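Local coordinates for cell division protein FtsX (Streptococcus pneumoniae serotype 2, PDB 6HEE), which forms the membrane part of the ABC transporter FtsEX, which acts in cell division and is required for normal growth and cell shape, at residues V55-K60 / L85-I90. Numbering follows the deposited sequence.
Sequences VTFSSK and LYDAYI
Thr56 and Ile90 form a hydrogen-bonded antiparallel pair: Thr56 N donates to Ile90 O at 3.1 Å, and Ile90 N returns the favour to Thr56 O at 2.8 Å. Two residues along, Ser58 and Ala88 repeat the pattern, Ser58 N reaching Ala88 O at 2.8 Å with an almost straight N-H (179°), while Ala88 N donates to Ser58 O. Two of these carbonyls do more work. Ile90 O also accepts from a water, which lies a short 2.5 Å from Thr56 OG1, and Ser58 O takes a weak hydrogen bond from Gln63 NE2.

The backbone pairing stops at Ser58, and a side chain takes over. Lys60 N, the first of helix 60-71, donates to Asp87 OD1 at 3.0 Å, nearly along the carboxylate C-O axis; CG anti to the carbonyl carbon (chi1 -65°) brings the carboxylate there, and the helix start probably favours its negative charge. Lys60 NZ, 4.5 Å from Asp87 OD1, is too far for a salt bridge and hydrogen-bonds just outside the segments. Lys60 CD lies 3.6 Å from Leu85 O, which accepts from Lys18 NZ. Ser59 and Glu62 form a capping box: Glu62 OE2 accepts from Ser59 N, while Ser59 OG caps a backbone N in the first helical turn.

On the face carrying Phe57 and Tyr89, the non-hydrogen-bonded pair, the Phe57 edge points at the Tyr89 ring in an offset edge-to-face contact, planes 63° apart. Asp87 CG lies 3.7 Å from Phe57 CZ, and Val55 CG1 packs obliquely against the tyrosine ring, whose hydroxyl is hydrogen-bonded to Asp22.

Strand 52-58 is outermost in the chain's four-stranded antiparallel sheet in the FtsX extracellular domain; across 85-90, Asp87 pairs with Ile16 and Tyr89 with Val14. The contact ends in a strand-to-helix junction whose helix opens with a capping box.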
ATOM      1  N   VAL A  55      -0.598  23.066   7.294  1.00 52.22           N
ATOM      2  CA  VAL A  55      -0.799  21.619   7.377  1.00 47.54           C
ATOM      3  C   VAL A  55      -1.799  21.246   6.290  1.00 47.53           C
ATOM      4  O   VAL A  55      -2.980  21.584   6.394  1.00 44.56           O
ATOM      5  CB  VAL A  55      -1.316  21.178   8.753  1.00 52.17           C
ATOM      6  CG1 VAL A  55      -1.453  19.618   8.826  1.00 46.13           C
ATOM      7  CG2 VAL A  55      -0.394  21.676   9.829  1.00 49.92           C
ATOM      8  N   THR A  56      -1.336  20.555   5.251  1.00 43.54           N
ATOM      9  CA  THR A  56      -2.163  20.253   4.087  1.00 45.03           C
ATOM     10  C   THR A  56      -2.382  18.742   3.943  1.00 47.24           C
ATOM     11  O   THR A  56      -1.420  17.959   3.893  1.00 45.27           O
ATOM     12  CB  THR A  56      -1.500  20.844   2.830  1.00 50.60           C
ATOM     13  OG1 THR A  56      -1.097  22.198   3.110  1.00 49.59           O
ATOM     14  CG2 THR A  56      -2.462  20.831   1.624  1.00 46.30           C
ATOM     15  N   PHE A  57      -3.646  18.338   3.855  1.00 50.04           N
ATOM     16  CA  PHE A  57      -3.993  16.927   3.672  1.00 48.11           C
ATOM     17  C   PHE A  57      -3.622  16.447   2.272  1.00 44.79           C
ATOM     18  O   PHE A  57      -4.006  17.065   1.275  1.00 43.67           O
ATOM     19  CB  PHE A  57      -5.495  16.725   3.881  1.00 45.60           C
ATOM     20  CG  PHE A  57      -5.937  15.265   3.854  1.00 48.07           C
ATOM     21  CD1 PHE A  57      -5.633  14.413   4.910  1.00 47.48           C
ATOM     22  CD2 PHE A  57      -6.690  14.766   2.791  1.00 47.88           C
ATOM     23  CE1 PHE A  57      -6.054  13.060   4.910  1.00 47.91           C
ATOM     24  CE2 PHE A  57      -7.134  13.417   2.783  1.00 52.19           C
ATOM     25  CZ  PHE A  57      -6.809  12.568   3.842  1.00 47.54           C
ATOM     26  N   SER A  58      -2.946  15.300   2.196  1.00 42.46           N
ATOM     27  CA  SER A  58      -2.658  14.627   0.931  1.00 47.08           C
ATOM     28  C   SER A  58      -3.235  13.211   0.969  1.00 47.38           C
ATOM     29  O   SER A  58      -2.724  12.358   1.695  1.00 45.62           O
ATOM     30  CB  SER A  58      -1.152  14.585   0.676  1.00 47.77           C
ATOM     31  OG  SER A  58      -0.874  13.794  -0.457  1.00 52.07           O
ATOM     32  N   SER A  59      -4.254  12.937   0.152  1.00 48.34           N
ATOM     33  CA  SER A  59      -4.902  11.626   0.209  1.00 55.61           C
ATOM     34  C   SER A  59      -4.099  10.578  -0.553  1.00 56.13           C
ATOM     35  O   SER A  59      -3.313  10.880  -1.468  1.00 52.32           O
ATOM     36  CB  SER A  59      -6.330  11.678  -0.357  1.00 49.59           C
ATOM     37  OG  SER A  59      -6.334  11.812  -1.769  1.00 56.28           O
ATOM     38  N   LYS A  60      -4.315   9.322  -0.166  1.00 49.37           N
ATOM     39  CA  LYS A  60      -3.658   8.224  -0.862  1.00 51.63           C
ATOM     40  C   LYS A  60      -4.121   8.134  -2.317  1.00 58.23           C
ATOM     41  O   LYS A  60      -3.327   7.777  -3.199  1.00 54.18           O
ATOM     42  CB  LYS A  60      -3.896   6.916  -0.110  1.00 52.35           C
ATOM     43  CG  LYS A  60      -5.370   6.552   0.075  1.00 54.28           C
ATOM     44  CD  LYS A  60      -5.554   5.467   1.132  1.00 58.07           C
ATOM     45  CE  LYS A  60      -6.819   4.658   0.876  1.00 58.77           C
ATOM     46  NZ  LYS A  60      -8.038   5.531   0.888  1.00 67.08           N
ATOM     47  N   LEU A  85      -1.080   2.916  -0.087  1.00 47.45           N
ATOM     48  CA  LEU A  85      -0.438   4.129   0.387  1.00 52.17           C
ATOM     49  C   LEU A  85      -1.110   4.759   1.602  1.00 53.99           C
ATOM     50  O   LEU A  85      -2.219   4.387   2.005  1.00 50.44           O
ATOM     51  CB  LEU A  85      -0.333   5.170  -0.730  1.00 48.77           C
ATOM     52  CG  LEU A  85       0.326   4.653  -2.014  1.00 50.62           C
ATOM     53  CD1 LEU A  85       0.286   5.663  -3.153  1.00 54.24           C
ATOM     54  CD2 LEU A  85       1.754   4.231  -1.680  1.00 44.81           C
ATOM     55  N   TYR A  86      -0.449   5.714   2.197  1.00 45.96           N
ATOM     56  CA  TYR A  86      -1.074   6.289   3.391  1.00 47.49           C
ATOM     57  C   TYR A  86      -1.568   7.692   3.140  1.00 52.00           C
ATOM     58  O   TYR A  86      -1.010   8.390   2.373  1.00 48.94           O
ATOM     59  CB  TYR A  86      -0.027   6.459   4.472  1.00 30.00           C
ATOM     60  CG  TYR A  86       0.368   5.196   5.159  1.00 30.00           C
ATOM     61  CD1 TYR A  86      -0.099   4.892   6.404  1.00 30.00           C
ATOM     62  CD2 TYR A  86       1.216   4.306   4.563  1.00 30.00           C
ATOM     63  CE1 TYR A  86       0.258   3.729   7.038  1.00 30.00           C
ATOM     64  CE2 TYR A  86       1.588   3.137   5.180  1.00 30.00           C
ATOM     65  CZ  TYR A  86       1.107   2.848   6.426  1.00 30.00           C
ATOM     66  OH  TYR A  86       1.458   1.697   7.041  1.00 30.00           O
ATOM     67  N   ASP A  87      -2.667   8.022   3.778  1.00 49.76           N
ATOM     68  CA  ASP A  87      -3.115   9.412   3.878  1.00 48.91           C
ATOM     69  C   ASP A  87      -2.056  10.132   4.710  1.00 47.58           C
ATOM     70  O   ASP A  87      -1.491   9.569   5.650  1.00 44.09           O
ATOM     71  CB  ASP A  87      -4.473   9.632   4.546  1.00 52.21           C
ATOM     72  CG  ASP A  87      -5.632   9.047   3.783  1.00 52.28           C
ATOM     73  OD1 ASP A  87      -5.600   8.892   2.535  1.00 51.67           O
ATOM     74  OD2 ASP A  87      -6.615   8.774   4.472  1.00 51.33           O
ATOM     75  N   ALA A  88      -1.804  11.400   4.387  1.00 47.89           N
ATOM     76  CA  ALA A  88      -0.773  12.124   5.121  1.00 48.76           C
ATOM     77  C   ALA A  88      -1.141  13.589   5.246  1.00 43.24           C
ATOM     78  O   ALA A  88      -2.039  14.085   4.566  1.00 45.72           O
ATOM     79  CB  ALA A  88       0.602  11.996   4.458  1.00 42.89           C
ATOM     80  N   TYR A  89      -0.442  14.264   6.153  1.00 45.64           N
ATOM     81  CA  TYR A  89      -0.391  15.716   6.211  1.00 45.91           C
ATOM     82  C   TYR A  89       1.014  16.170   5.805  1.00 47.07           C
ATOM     83  O   TYR A  89       2.012  15.687   6.353  1.00 42.75           O
ATOM     84  CB  TYR A  89      -0.738  16.234   7.602  1.00 41.83           C
ATOM     85  CG  TYR A  89      -2.198  16.087   7.963  1.00 49.30           C
ATOM     86  CD1 TYR A  89      -3.161  16.838   7.322  1.00 47.77           C
ATOM     87  CD2 TYR A  89      -2.617  15.176   8.950  1.00 47.24           C
ATOM     88  CE1 TYR A  89      -4.510  16.687   7.621  1.00 47.04           C
ATOM     89  CE2 TYR A  89      -3.945  15.031   9.254  1.00 45.50           C
ATOM     90  CZ  TYR A  89      -4.888  15.786   8.583  1.00 47.02           C
ATOM     91  OH  TYR A  89      -6.215  15.665   8.895  1.00 48.86           O
ATOM     92  N   ILE A  90       1.089  17.058   4.813  1.00 47.04           N
ATOM     93  CA  ILE A  90       2.346  17.704   4.439  1.00 41.85           C
ATOM     94  C   ILE A  90       2.458  18.920   5.344  1.00 42.61           C
ATOM     95  O   ILE A  90       1.646  19.843   5.244  1.00 43.82           O
ATOM     96  CB  ILE A  90       2.376  18.127   2.959  1.00 50.77           C
ATOM     97  CG1 ILE A  90       1.970  16.991   2.019  1.00 43.34           C
ATOM     98  CG2 ILE A  90       3.773  18.734   2.568  1.00 42.81           C
ATOM     99  CD1 ILE A  90       2.539  15.637   2.419  1.00 48.76           C
TER
HETATM  100  O   HOH W   1       1.246  22.389   3.994  1.00 45.57           O